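Local coordinates for macrophomate synthase intermolecular Diels-Alderase (Macrophoma commelinae, PDB 1IZC), which belongs to the HpcH/HpaI aldolase/citrate lyase family of TIM-barrel enzymes and holds a magnesium ion and pyruvic acid, at residues E185-K188 against G189-V193; P230-V233 against E234-K238; G210-M213 against I214-L218; F239-A242 against A243-G247. The protein carries 1 engineered substitution. One frame throughout, in Å; residues are numbered along the deposited sequence.

Interaction 1. Residues E185-K188 against G189-V193; sequences ESVK and GVENV. With MG (magnesium ion), chain B; PYR (pyruvic acid), chain C.
The first torsion of Ser186 (chi1 65°) sets OG between its own backbone N and carbonyl carbon, facing the first turn of the helix. There OG accepts a hydrogen bond from Gly189 N at 3.0 Å. The bond is bent, with 143° at the hydrogen. Ser186 OG is also hydrogen-bonded to Glu127, so the hydroxyl links the helix start to a neighbouring loop. Ser186 O takes a straighter bond from Val190 N, also 3.0 Å long. Val190 CG2 lies 3.5 Å from that same oxygen. One residue further along, Val187 and Glu191 pack at an oblique angle, with Val187 CG1 3.7 Å from Glu191 CD. The turn closes weakly at its far end, where Asn192 N reaches Lys188 O at 3.1 Å.

Glu185 turns away from the helix. Its CG has the same placing as Ser186 OG, and beyond CG the chain is extended, which carries the carboxylate to the magnesium ion. Glu185 OE1 binds the magnesium ion at 2.1 Å. Glu185 OE2 accepts from a metal-bound water at 2.7 Å and also from His125 N, and these bonds fix the rotation of the carboxylate. The whole is a serine N-cap on helix 187-191, directly after barrel strand 179-184, with the metal ligand at the strand's C-terminal end, where TIM barrels carry their active sites.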
ATOM      1  N   GLU A 185      -0.932  33.632  -8.550  1.00 10.04           N
ATOM      2  CA  GLU A 185      -0.305  33.067  -9.736  1.00 13.76           C
ATOM      3  C   GLU A 185      -1.127  33.195 -11.003  1.00 13.91           C
ATOM      4  O   GLU A 185      -1.122  32.311 -11.864  1.00 14.39           O
ATOM      5  CB  GLU A 185       0.036  31.608  -9.472  1.00 15.71           C
ATOM      6  CG  GLU A 185      -1.107  30.781  -8.935  1.00 15.49           C
ATOM      7  CD  GLU A 185      -0.636  29.402  -8.525  1.00 20.00           C
ATOM      8  OE1 GLU A 185       0.412  28.997  -9.048  1.00 15.02           O
ATOM      9  OE2 GLU A 185      -1.291  28.732  -7.703  1.00 15.99           O
ATOM     10  N   SER A 186      -1.834  34.307 -11.116  1.00 10.94           N
ATOM     11  CA  SER A 186      -2.631  34.561 -12.305  1.00 12.04           C
ATOM     12  C   SER A 186      -2.713  36.063 -12.507  1.00 16.21           C
ATOM     13  O   SER A 186      -2.449  36.836 -11.585  1.00 13.48           O
ATOM     14  CB  SER A 186      -4.040  33.989 -12.161  1.00 13.22           C
ATOM     15  OG  SER A 186      -4.764  34.638 -11.131  1.00 13.50           O
ATOM     16  N   VAL A 187      -3.084  36.469 -13.716  1.00 15.24           N
ATOM     17  CA  VAL A 187      -3.216  37.891 -14.017  1.00 17.69           C
ATOM     18  C   VAL A 187      -4.262  38.526 -13.106  1.00 15.84           C
ATOM     19  O   VAL A 187      -4.045  39.612 -12.557  1.00 17.43           O
ATOM     20  CB  VAL A 187      -3.607  38.105 -15.499  1.00 19.63           C
ATOM     21  CG1 VAL A 187      -3.970  39.566 -15.745  1.00 18.82           C
ATOM     22  CG2 VAL A 187      -2.446  37.698 -16.392  1.00 20.58           C
ATOM     23  N   LYS A 188      -5.399  37.860 -12.932  1.00 13.41           N
ATOM     24  CA  LYS A 188      -6.442  38.402 -12.065  1.00 15.74           C
ATOM     25  C   LYS A 188      -5.970  38.457 -10.613  1.00 15.54           C
ATOM     26  O   LYS A 188      -6.355  39.356  -9.861  1.00 17.13           O
ATOM     27  CB  LYS A 188      -7.717  37.560 -12.165  1.00 18.84           C
ATOM     28  CG  LYS A 188      -8.477  37.751 -13.470  1.00 25.68           C
ATOM     29  CD  LYS A 188      -9.834  37.055 -13.422  1.00 34.24           C
ATOM     30  CE  LYS A 188     -10.664  37.379 -14.661  1.00 38.23           C
ATOM     31  NZ  LYS A 188     -11.989  36.691 -14.651  1.00 47.93           N
ATOM     32  N   GLY A 189      -5.141  37.491 -10.216  1.00 14.61           N
ATOM     33  CA  GLY A 189      -4.635  37.480  -8.852  1.00 11.69           C
ATOM     34  C   GLY A 189      -3.750  38.692  -8.596  1.00 14.10           C
ATOM     35  O   GLY A 189      -3.851  39.359  -7.563  1.00 13.52           O
ATOM     36  N   VAL A 190      -2.873  38.972  -9.547  1.00 14.62           N
ATOM     37  CA  VAL A 190      -1.975  40.111  -9.441  1.00 16.42           C
ATOM     38  C   VAL A 190      -2.786  41.407  -9.456  1.00 18.35           C
ATOM     39  O   VAL A 190      -2.510  42.339  -8.698  1.00 16.39           O
ATOM     40  CB  VAL A 190      -0.958  40.093 -10.603  1.00 15.72           C
ATOM     41  CG1 VAL A 190      -0.228  41.439 -10.701  1.00 19.77           C
ATOM     42  CG2 VAL A 190       0.051  38.968 -10.374  1.00 15.06           C
ATOM     43  N   GLU A 191      -3.811  41.455 -10.296  1.00 17.43           N
ATOM     44  CA  GLU A 191      -4.633  42.655 -10.382  1.00 20.89           C
ATOM     45  C   GLU A 191      -5.362  42.961  -9.074  1.00 20.09           C
ATOM     46  O   GLU A 191      -5.678  44.121  -8.784  1.00 19.17           O
ATOM     47  CB  GLU A 191      -5.634  42.524 -11.538  1.00 23.34           C
ATOM     48  CG  GLU A 191      -4.947  42.283 -12.882  1.00 33.60           C
ATOM     49  CD  GLU A 191      -5.891  42.258 -14.080  1.00 41.27           C
ATOM     50  OE1 GLU A 191      -6.908  41.527 -14.042  1.00 40.90           O
ATOM     51  OE2 GLU A 191      -5.593  42.960 -15.073  1.00 39.71           O
ATOM     52  N   ASN A 192      -5.604  41.934  -8.264  1.00 17.51           N
ATOM     53  CA  ASN A 192      -6.317  42.123  -7.005  1.00 15.15           C
ATOM     54  C   ASN A 192      -5.418  41.867  -5.785  1.00 13.73           C
ATOM     55  O   ASN A 192      -5.916  41.682  -4.676  1.00 13.60           O
ATOM     56  CB  ASN A 192      -7.532  41.181  -6.987  1.00 14.97           C
ATOM     57  CG  ASN A 192      -8.537  41.521  -5.900  1.00 19.18           C
ATOM     58  OD1 ASN A 192      -8.742  42.691  -5.562  1.00 19.21           O
ATOM     59  ND2 ASN A 192      -9.187  40.495  -5.356  1.00 18.15           N
ATOM     60  N   VAL A 193      -4.101  41.889  -5.978  1.00 11.77           N
ATOM     61  CA  VAL A 193      -3.189  41.593  -4.867  1.00 12.79           C
ATOM     62  C   VAL A 193      -3.222  42.602  -3.721  1.00 14.45           C
ATOM     63  O   VAL A 193      -2.979  42.246  -2.569  1.00 14.36           O
ATOM     64  CB  VAL A 193      -1.724  41.410  -5.365  1.00 11.70           C
ATOM     65  CG1 VAL A 193      -1.123  42.750  -5.779  1.00 14.65           C
ATOM     66  CG2 VAL A 193      -0.880  40.771  -4.270  1.00 12.92           C
TER
HETATM   67 MG    MG B1001       1.104  27.099  -9.554  1.00 21.80          MG
HETATM   68  C   PYR C2001       3.793  28.125  -9.901  1.00 27.01           C
HETATM   69  O   PYR C2001       2.773  28.004 -10.606  1.00 18.57           O
HETATM   70  OXT PYR C2001       4.865  28.654 -10.283  1.00 26.17           O
HETATM   71  CA  PYR C2001       3.613  27.561  -8.512  1.00 18.39           C
HETATM   72  O3  PYR C2001       2.567  27.027  -8.109  1.00 19.67           O
HETATM   73  CB  PYR C2001       4.796  27.703  -7.646  1.00 17.63           C
HETATM   74  O   HOH W   1      -0.453  26.239  -8.277  1.00 14.91           O
HETATM   75  O   HOH W   2       1.983  25.102 -10.180  1.00 11.36           O

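Interaction 2. Residues P230-V233 against E234-K238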
ATOM      1  N   PRO A 230       9.173  42.471 -18.821  1.00 32.13           N
ATOM      2  CA  PRO A 230       8.762  43.634 -18.029  1.00 29.44           C
ATOM      3  C   PRO A 230       7.416  43.432 -17.334  1.00 28.13           C
ATOM      4  O   PRO A 230       7.211  43.915 -16.219  1.00 27.01           O
ATOM      5  CB  PRO A 230       8.713  44.758 -19.068  1.00 31.76           C
ATOM      6  CG  PRO A 230       9.775  44.355 -20.038  1.00 34.43           C
ATOM      7  CD  PRO A 230       9.508  42.873 -20.198  1.00 34.96           C
ATOM      8  N   THR A 231       6.500  42.724 -17.996  1.00 26.02           N
ATOM      9  CA  THR A 231       5.181  42.468 -17.426  1.00 23.76           C
ATOM     10  C   THR A 231       5.325  41.636 -16.157  1.00 20.18           C
ATOM     11  O   THR A 231       4.586  41.831 -15.198  1.00 20.87           O
ATOM     12  CB  THR A 231       4.258  41.726 -18.424  1.00 23.45           C
ATOM     13  OG1 THR A 231       4.031  42.558 -19.573  1.00 30.97           O
ATOM     14  CG2 THR A 231       2.907  41.416 -17.779  1.00 22.84           C
ATOM     15  N   PHE A 232       6.279  40.713 -16.163  1.00 18.77           N
ATOM     16  CA  PHE A 232       6.540  39.865 -15.002  1.00 22.50           C
ATOM     17  C   PHE A 232       7.182  40.713 -13.905  1.00 24.02           C
ATOM     18  O   PHE A 232       6.815  40.613 -12.733  1.00 20.00           O
ATOM     19  CB  PHE A 232       7.487  38.719 -15.373  1.00 22.08           C
ATOM     20  CG  PHE A 232       7.876  37.851 -14.207  1.00 19.80           C
ATOM     21  CD1 PHE A 232       6.997  36.900 -13.705  1.00 28.90           C
ATOM     22  CD2 PHE A 232       9.118  37.992 -13.603  1.00 21.86           C
ATOM     23  CE1 PHE A 232       7.354  36.103 -12.617  1.00 26.74           C
ATOM     24  CE2 PHE A 232       9.480  37.204 -12.518  1.00 25.06           C
ATOM     25  CZ  PHE A 232       8.594  36.255 -12.024  1.00 25.82           C
ATOM     26  N   VAL A 233       8.151  41.543 -14.287  1.00 22.98           N
ATOM     27  CA  VAL A 233       8.822  42.406 -13.318  1.00 23.84           C
ATOM     28  C   VAL A 233       7.794  43.274 -12.599  1.00 21.43           C
ATOM     29  O   VAL A 233       7.810  43.378 -11.370  1.00 22.46           O
ATOM     30  CB  VAL A 233       9.873  43.317 -14.005  1.00 25.77           C
ATOM     31  CG1 VAL A 233      10.458  44.302 -12.993  1.00 25.90           C
ATOM     32  CG2 VAL A 233      10.985  42.463 -14.593  1.00 25.59           C
ATOM     33  N   GLU A 234       6.900  43.892 -13.364  1.00 20.75           N
ATOM     34  CA  GLU A 234       5.864  44.742 -12.788  1.00 19.74           C
ATOM     35  C   GLU A 234       4.980  43.936 -11.838  1.00 19.45           C
ATOM     36  O   GLU A 234       4.622  44.408 -10.757  1.00 18.23           O
ATOM     37  CB  GLU A 234       4.988  45.345 -13.886  1.00 23.23           C
ATOM     38  CG  GLU A 234       5.708  46.334 -14.785  1.00 34.12           C
ATOM     39  CD  GLU A 234       4.859  46.760 -15.967  1.00 42.82           C
ATOM     40  OE1 GLU A 234       3.702  47.187 -15.747  1.00 46.58           O
ATOM     41  OE2 GLU A 234       5.349  46.672 -17.115  1.00 47.24           O
ATOM     42  N   ALA A 235       4.630  42.720 -12.254  1.00 17.52           N
ATOM     43  CA  ALA A 235       3.782  41.853 -11.442  1.00 18.77           C
ATOM     44  C   ALA A 235       4.456  41.537 -10.114  1.00 14.38           C
ATOM     45  O   ALA A 235       3.830  41.620  -9.057  1.00 15.26           O
ATOM     46  CB  ALA A 235       3.477  40.558 -12.196  1.00 15.14           C
ATOM     47  N   MET A 236       5.731  41.179 -10.161  1.00 14.87           N
ATOM     48  CA  MET A 236       6.454  40.862  -8.932  1.00 17.81           C
ATOM     49  C   MET A 236       6.619  42.095  -8.049  1.00 19.05           C
ATOM     50  O   MET A 236       6.620  41.998  -6.820  1.00 17.48           O
ATOM     51  CB  MET A 236       7.826  40.272  -9.245  1.00 19.21           C
ATOM     52  CG  MET A 236       7.795  38.799  -9.607  1.00 25.67           C
ATOM     53  SD  MET A 236       6.868  37.850  -8.377  1.00 31.97           S
ATOM     54  CE  MET A 236       7.831  38.102  -6.946  1.00 16.47           C
ATOM     55  N   THR A 237       6.759  43.257  -8.676  1.00 20.45           N
ATOM     56  CA  THR A 237       6.906  44.484  -7.912  1.00 20.31           C
ATOM     57  C   THR A 237       5.615  44.804  -7.186  1.00 18.03           C
ATOM     58  O   THR A 237       5.637  45.177  -6.010  1.00 21.53           O
ATOM     59  CB  THR A 237       7.284  45.668  -8.816  1.00 21.59           C
ATOM     60  OG1 THR A 237       8.605  45.461  -9.328  1.00 25.81           O
ATOM     61  CG2 THR A 237       7.248  46.971  -8.025  1.00 27.36           C
ATOM     62  N   LYS A 238       4.493  44.663  -7.881  1.00 18.20           N
ATOM     63  CA  LYS A 238       3.201  44.939  -7.272  1.00 16.02           C
ATOM     64  C   LYS A 238       2.953  43.955  -6.129  1.00 17.19           C
ATOM     65  O   LYS A 238       2.504  44.338  -5.047  1.00 14.37           O
ATOM     66  CB  LYS A 238       2.091  44.830  -8.310  1.00 16.97           C
ATOM     67  CG  LYS A 238       0.726  45.222  -7.778  1.00 19.60           C
ATOM     68  CD  LYS A 238      -0.346  45.073  -8.846  1.00 19.96           C
ATOM     69  CE  LYS A 238      -1.702  45.494  -8.317  1.00 24.68           C
ATOM     70  NZ  LYS A 238      -2.780  45.208  -9.293  1.00 27.33           N
TER
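A Met-aromatic contact one helical turn long joins Phe232 to Met236 on helix 230-245, one of the outer helices of the TIM barrel. The two side chains lie side by side and point the same way. Phe232 CG stands anti to the backbone N (chi1 176°), which leans the ring along the helix toward Met236. The methylene does most of the touching. Met236 CG sits over one ring face in a CH-pi contact, 3.9 Å from the centroid of the Phe232 ring and displaced toward its rim. The side chains come closest at Phe232 CZ and Met236 CG, 3.6 Å apart. The sulfur is farther off: Met236 SD lies 5.0 Å from the centroid of the Phe232 ring, in an oblique position. Bends at chi2 and chi3 of Met236 turn its end away from Phe232.

Both side chains also rest on Phe207 of barrel strand 205-207, and Phe232 reaches Tyr212 of helix 209-215. The pair thus packs this helix against the barrel wall and the neighbouring helix. Elsewhere the contact is at the surface. Glu234 runs back along the first turn in an extended chain, with its CG 3.2 Å from Pro230 O. In the backbone of the Phe232-Met236 turn, Met236 N donates to Phe232 O at 2.8 Å.

Interaction 3. Residues G210-M213 against I214-L218. With MG (magnesium ion), chain B; PYR (pyruvic acid), chain C.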
ATOM      1  N   GLY A 210       5.536  30.339 -12.613  1.00 18.59           N
ATOM      2  CA  GLY A 210       5.182  29.509 -13.751  1.00 17.90           C
ATOM      3  C   GLY A 210       3.750  29.683 -14.203  1.00 18.41           C
ATOM      4  O   GLY A 210       3.494  30.020 -15.366  1.00 16.25           O
ATOM      5  N   ASP A 211       2.805  29.444 -13.296  1.00 14.50           N
ATOM      6  CA  ASP A 211       1.410  29.601 -13.661  1.00 13.60           C
ATOM      7  C   ASP A 211       1.126  31.037 -14.074  1.00 14.37           C
ATOM      8  O   ASP A 211       0.356  31.268 -14.997  1.00 13.85           O
ATOM      9  CB  ASP A 211       0.483  29.179 -12.519  1.00 13.88           C
ATOM     10  CG  ASP A 211       0.233  27.674 -12.506  1.00 18.60           C
ATOM     11  OD1 ASP A 211       0.173  27.070 -13.597  1.00 19.75           O
ATOM     12  OD2 ASP A 211       0.083  27.095 -11.417  1.00 15.76           O
ATOM     13  N   TYR A 212       1.751  32.004 -13.405  1.00 13.42           N
ATOM     14  CA  TYR A 212       1.514  33.398 -13.775  1.00 13.34           C
ATOM     15  C   TYR A 212       1.945  33.650 -15.218  1.00 12.94           C
ATOM     16  O   TYR A 212       1.182  34.199 -16.019  1.00 16.60           O
ATOM     17  CB  TYR A 212       2.280  34.359 -12.863  1.00 13.01           C
ATOM     18  CG  TYR A 212       2.215  35.782 -13.380  1.00 13.68           C
ATOM     19  CD1 TYR A 212       1.060  36.554 -13.223  1.00 14.15           C
ATOM     20  CD2 TYR A 212       3.267  36.312 -14.124  1.00 16.71           C
ATOM     21  CE1 TYR A 212       0.954  37.829 -13.805  1.00 14.47           C
ATOM     22  CE2 TYR A 212       3.175  37.578 -14.711  1.00 18.26           C
ATOM     23  CZ  TYR A 212       2.021  38.325 -14.551  1.00 15.99           C
ATOM     24  OH  TYR A 212       1.923  39.557 -15.174  1.00 19.73           O
ATOM     25  N   MET A 213       3.169  33.252 -15.546  1.00 14.65           N
ATOM     26  CA  MET A 213       3.678  33.461 -16.893  1.00 17.28           C
ATOM     27  C   MET A 213       2.792  32.821 -17.954  1.00 18.53           C
ATOM     28  O   MET A 213       2.539  33.413 -18.999  1.00 18.87           O
ATOM     29  CB  MET A 213       5.107  32.938 -17.003  1.00 18.24           C
ATOM     30  CG  MET A 213       6.093  33.771 -16.197  1.00 25.29           C
ATOM     31  SD  MET A 213       7.797  33.291 -16.459  1.00 29.23           S
ATOM     32  CE  MET A 213       8.017  32.008 -15.200  1.00 40.97           C
ATOM     33  N   ILE A 214       2.298  31.618 -17.690  1.00 17.88           N
ATOM     34  CA  ILE A 214       1.431  30.971 -18.665  1.00 16.58           C
ATOM     35  C   ILE A 214       0.151  31.781 -18.830  1.00 17.74           C
ATOM     36  O   ILE A 214      -0.293  32.049 -19.946  1.00 17.96           O
ATOM     37  CB  ILE A 214       1.082  29.529 -18.214  1.00 19.21           C
ATOM     38  CG1 ILE A 214       2.357  28.682 -18.202  1.00 19.21           C
ATOM     39  CG2 ILE A 214       0.028  28.923 -19.136  1.00 18.75           C
ATOM     40  CD1 ILE A 214       2.162  27.269 -17.654  1.00 19.81           C
ATOM     41  N   ASP A 215      -0.426  32.200 -17.710  1.00 13.67           N
ATOM     42  CA  ASP A 215      -1.664  32.944 -17.737  1.00 17.24           C
ATOM     43  C   ASP A 215      -1.491  34.307 -18.394  1.00 16.17           C
ATOM     44  O   ASP A 215      -2.418  34.815 -19.012  1.00 16.20           O
ATOM     45  CB  ASP A 215      -2.203  33.114 -16.314  1.00 17.85           C
ATOM     46  CG  ASP A 215      -3.628  33.637 -16.287  1.00 23.74           C
ATOM     47  OD1 ASP A 215      -4.510  33.031 -16.940  1.00 22.37           O
ATOM     48  OD2 ASP A 215      -3.875  34.654 -15.605  1.00 20.91           O
ATOM     49  N   ALA A 216      -0.298  34.875 -18.259  1.00 18.80           N
ATOM     50  CA  ALA A 216      -0.001  36.192 -18.821  1.00 22.80           C
ATOM     51  C   ALA A 216       0.466  36.118 -20.272  1.00 25.36           C
ATOM     52  O   ALA A 216       0.719  37.148 -20.900  1.00 23.48           O
ATOM     53  CB  ALA A 216       1.061  36.890 -17.976  1.00 18.31           C
ATOM     54  N   GLY A 217       0.589  34.902 -20.798  1.00 25.08           N
ATOM     55  CA  GLY A 217       1.024  34.735 -22.172  1.00 26.87           C
ATOM     56  C   GLY A 217       2.485  35.081 -22.370  1.00 26.86           C
ATOM     57  O   GLY A 217       2.891  35.490 -23.460  1.00 26.36           O
ATOM     58  N   LEU A 218       3.280  34.917 -21.318  1.00 23.83           N
ATOM     59  CA  LEU A 218       4.700  35.218 -21.384  1.00 25.62           C
ATOM     60  C   LEU A 218       5.480  33.935 -21.620  1.00 31.80           C
ATOM     61  O   LEU A 218       5.181  32.900 -21.030  1.00 35.50           O
ATOM     62  CB  LEU A 218       5.162  35.885 -20.084  1.00 24.09           C
ATOM     63  CG  LEU A 218       4.414  37.165 -19.698  1.00 26.17           C
ATOM     64  CD1 LEU A 218       4.891  37.656 -18.339  1.00 25.69           C
ATOM     65  CD2 LEU A 218       4.636  38.230 -20.760  1.00 25.72           C
TER
HETATM   66 MG    MG B1001       1.104  27.099  -9.554  1.00 21.80          MG
HETATM   67  C   PYR C2001       3.793  28.125  -9.901  1.00 27.01           C
HETATM   68  O   PYR C2001       2.773  28.004 -10.606  1.00 18.57           O
HETATM   69  OXT PYR C2001       4.865  28.654 -10.283  1.00 26.17           O
HETATM   70  CA  PYR C2001       3.613  27.561  -8.512  1.00 18.39           C
HETATM   71  O3  PYR C2001       2.567  27.027  -8.109  1.00 19.67           O
HETATM   72  CB  PYR C2001       4.796  27.703  -7.646  1.00 17.63           C
HETATM   73  O   HOH W   1      -0.453  26.239  -8.277  1.00 14.91           O
HETATM   74  O   HOH W   2       1.983  25.102 -10.180  1.00 11.36           O
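Met213 O accepts from Leu218 N at 2.9 Å while Gly217 turns to positive phi (71°), which makes the Schellman motif that ends helix 209-215. A second bond of the motif runs from Gly217 N to Ile214 O. Inside this last turn, Ala216 N donates to Tyr212 O at 2.8 Å.

The Tyr212 ring covers the same turn. With CG anti to the backbone N (chi1 171°), the ring runs along the helix toward its C-terminal end and Ala216. Ala216 CB sits over one face, 4.2 Å from the centroid of the Tyr212 ring, a CH-pi contact displaced toward the rim. Leu218 CD1 meets Tyr212 CE2 obliquely at 4.0 Å. Tyr212 also packs on helix 230-245 and on the ring of Phe207.

The other end of the helix holds the ligand. Asp211 OD2 binds the magnesium ion at 2.1 Å. Pyruvic acid gives two further ligands, O and O3, and two waters and Glu185 complete six. Gly210 N donates to OXT of pyruvic acid at 3.0 Å, and Asp211 N to its O at 3.1 Å. Phe149 N and Ser148 OG of the second subunit hydrogen-bond to Asp211 OD1 and OD2 respectively. The second subunit thus supplies a second shell that positions this metal ligand. The N-terminal end of the helix would also probably favour the negative carboxylate end of the ligand.

Interaction 4. Residues F239-A242 against A243-G247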
ATOM      1  N   PHE A 239       3.257  42.687  -6.382  1.00 15.83           N
ATOM      2  CA  PHE A 239       3.092  41.636  -5.386  1.00 12.90           C
ATOM      3  C   PHE A 239       3.946  41.876  -4.136  1.00 14.60           C
ATOM      4  O   PHE A 239       3.431  41.873  -3.013  1.00 14.96           O
ATOM      5  CB  PHE A 239       3.456  40.276  -6.016  1.00 14.46           C
ATOM      6  CG  PHE A 239       3.582  39.138  -5.027  1.00 12.51           C
ATOM      7  CD1 PHE A 239       2.472  38.395  -4.643  1.00 12.59           C
ATOM      8  CD2 PHE A 239       4.831  38.802  -4.498  1.00 11.24           C
ATOM      9  CE1 PHE A 239       2.600  37.320  -3.738  1.00 10.94           C
ATOM     10  CE2 PHE A 239       4.978  37.740  -3.594  1.00 12.24           C
ATOM     11  CZ  PHE A 239       3.862  36.997  -3.216  1.00 10.16           C
ATOM     12  N   SER A 240       5.247  42.088  -4.325  1.00 13.87           N
ATOM     13  CA  SER A 240       6.156  42.271  -3.198  1.00 15.34           C
ATOM     14  C   SER A 240       5.877  43.538  -2.408  1.00 16.03           C
ATOM     15  O   SER A 240       5.978  43.535  -1.184  1.00 14.53           O
ATOM     16  CB  SER A 240       7.613  42.258  -3.666  1.00 20.85           C
ATOM     17  OG  SER A 240       7.858  43.277  -4.616  1.00 31.58           O
ATOM     18  N   THR A 241       5.532  44.615  -3.105  1.00 12.92           N
ATOM     19  CA  THR A 241       5.223  45.874  -2.435  1.00 14.29           C
ATOM     20  C   THR A 241       3.950  45.721  -1.599  1.00 15.22           C
ATOM     21  O   THR A 241       3.865  46.247  -0.484  1.00 15.01           O
ATOM     22  CB  THR A 241       5.038  47.014  -3.460  1.00 17.81           C
ATOM     23  OG1 THR A 241       6.260  47.195  -4.184  1.00 22.84           O
ATOM     24  CG2 THR A 241       4.696  48.317  -2.748  1.00 27.95           C
ATOM     25  N   ALA A 242       2.962  44.998  -2.125  1.00 13.28           N
ATOM     26  CA  ALA A 242       1.719  44.792  -1.387  1.00 12.16           C
ATOM     27  C   ALA A 242       2.005  44.008  -0.106  1.00 12.63           C
ATOM     28  O   ALA A 242       1.514  44.364   0.963  1.00 13.12           O
ATOM     29  CB  ALA A 242       0.689  44.051  -2.251  1.00 12.49           C
ATOM     30  N   ALA A 243       2.793  42.937  -0.214  1.00  8.97           N
ATOM     31  CA  ALA A 243       3.145  42.142   0.962  1.00 11.17           C
ATOM     32  C   ALA A 243       3.892  43.010   1.990  1.00 13.34           C
ATOM     33  O   ALA A 243       3.541  43.045   3.168  1.00 12.26           O
ATOM     34  CB  ALA A 243       4.026  40.942   0.547  1.00 10.83           C
ATOM     35  N   GLN A 244       4.917  43.718   1.536  1.00 13.66           N
ATOM     36  CA  GLN A 244       5.716  44.570   2.425  1.00 13.61           C
ATOM     37  C   GLN A 244       4.917  45.658   3.151  1.00 11.08           C
ATOM     38  O   GLN A 244       5.081  45.855   4.355  1.00 14.52           O
ATOM     39  CB  GLN A 244       6.849  45.235   1.628  1.00 17.36           C
ATOM     40  CG  GLN A 244       7.979  44.289   1.225  1.00 26.80           C
ATOM     41  CD  GLN A 244       8.705  44.738  -0.037  1.00 34.01           C
ATOM     42  OE1 GLN A 244       8.623  45.904  -0.443  1.00 35.37           O
ATOM     43  NE2 GLN A 244       9.423  43.811  -0.665  1.00 30.40           N
ATOM     44  N   ARG A 245       4.053  46.360   2.428  1.00 13.56           N
ATOM     45  CA  ARG A 245       3.296  47.439   3.043  1.00 15.88           C
ATOM     46  C   ARG A 245       2.328  46.958   4.122  1.00 16.20           C
ATOM     47  O   ARG A 245       2.024  47.694   5.066  1.00 12.62           O
ATOM     48  CB  ARG A 245       2.532  48.233   1.975  1.00 17.77           C
ATOM     49  CG  ARG A 245       1.171  47.682   1.614  1.00 22.46           C
ATOM     50  CD  ARG A 245       0.351  48.724   0.838  1.00 29.93           C
ATOM     51  NE  ARG A 245       0.925  48.958  -0.476  1.00 31.75           N
ATOM     52  CZ  ARG A 245       0.525  48.354  -1.594  1.00 28.99           C
ATOM     53  NH1 ARG A 245      -0.479  47.480  -1.579  1.00 20.22           N
ATOM     54  NH2 ARG A 245       1.161  48.603  -2.727  1.00 28.36           N
ATOM     55  N   ASN A 246       1.853  45.719   3.990  1.00 13.67           N
ATOM     56  CA  ASN A 246       0.905  45.154   4.945  1.00 11.29           C
ATOM     57  C   ASN A 246       1.550  44.313   6.038  1.00 12.44           C
ATOM     58  O   ASN A 246       0.853  43.737   6.876  1.00 13.04           O
ATOM     59  CB  ASN A 246      -0.153  44.331   4.192  1.00 11.75           C
ATOM     60  CG  ASN A 246      -1.144  45.212   3.442  1.00 13.04           C
ATOM     61  OD1 ASN A 246      -2.006  45.849   4.050  1.00 11.39           O
ATOM     62  ND2 ASN A 246      -1.016  45.263   2.120  1.00 12.67           N
ATOM     63  N   GLY A 247       2.876  44.236   6.020  1.00 11.91           N
ATOM     64  CA  GLY A 247       3.593  43.471   7.023  1.00 12.84           C
ATOM     65  C   GLY A 247       3.383  41.973   6.874  1.00 14.29           C
ATOM     66  O   GLY A 247       3.276  41.253   7.874  1.00 12.22           O
TER
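Phe239 opens the segment, and its O receives Ala243 N at 3.1 Å. Its ring packs on Leu205 and Ile250 of the barrel strands and meets Phe207 edge-to-face. Ser240 O takes Gln244 N at 2.9 Å, and Gln244 lies back across that carbonyl, with its CD 3.2 Å from Ser240 O. The Gln244 amide finds its partner outside, where NE2 donates to Gln266 O. Thr241 O accepts from Arg245 N at 2.9 Å.

Arg245 takes an uncommon course. Its chi1 of 87° and a bend at chi3 fold the guanidinium back over the preceding turn. One guanidinium face covers Ala242 CA, and Thr241 CG2 touches Arg245 NH2 at 3.5 Å. NH1 makes a salt bridge to Asp194 of helix 193-197. Ala242 O takes a weak bond from Asn246 N at 3.3 Å and a shorter one from Asn246 ND2 at 2.9 Å.

Gly247 then breaks the helix with positive phi, in a Schellman motif. The Asn246 amide thus reinforces Ala242 O just where the backbone N-H bond is weak. The salt bridge to Asp194 probably balances the Arg245 charge and ties this end of the helix to helix 193-197.

Interactions 2 and 4 are successive parts of helix 230-245. Interactions 1 and 3 sit at shorter helices that follow barrel strands and share the magnesium ion and pyruvic acid. Interaction 2 is the surface contact of the set, with apolar Phe-Met packing as its main side-chain contact; the other three are partly buried. A capping serine starts the helix of interaction 1, while Schellman turns close those of 3 and 4. Interaction 1 touches each of the others. Asp215 OD2 meets Val187 N, Lys238 NZ reaches Val190 O, and Val193 packs on Phe239. Tyr212 of interaction 3 wedges against Thr231, Phe232 and Ala235 of interaction 2. Interactions 3 and 4 do not touch.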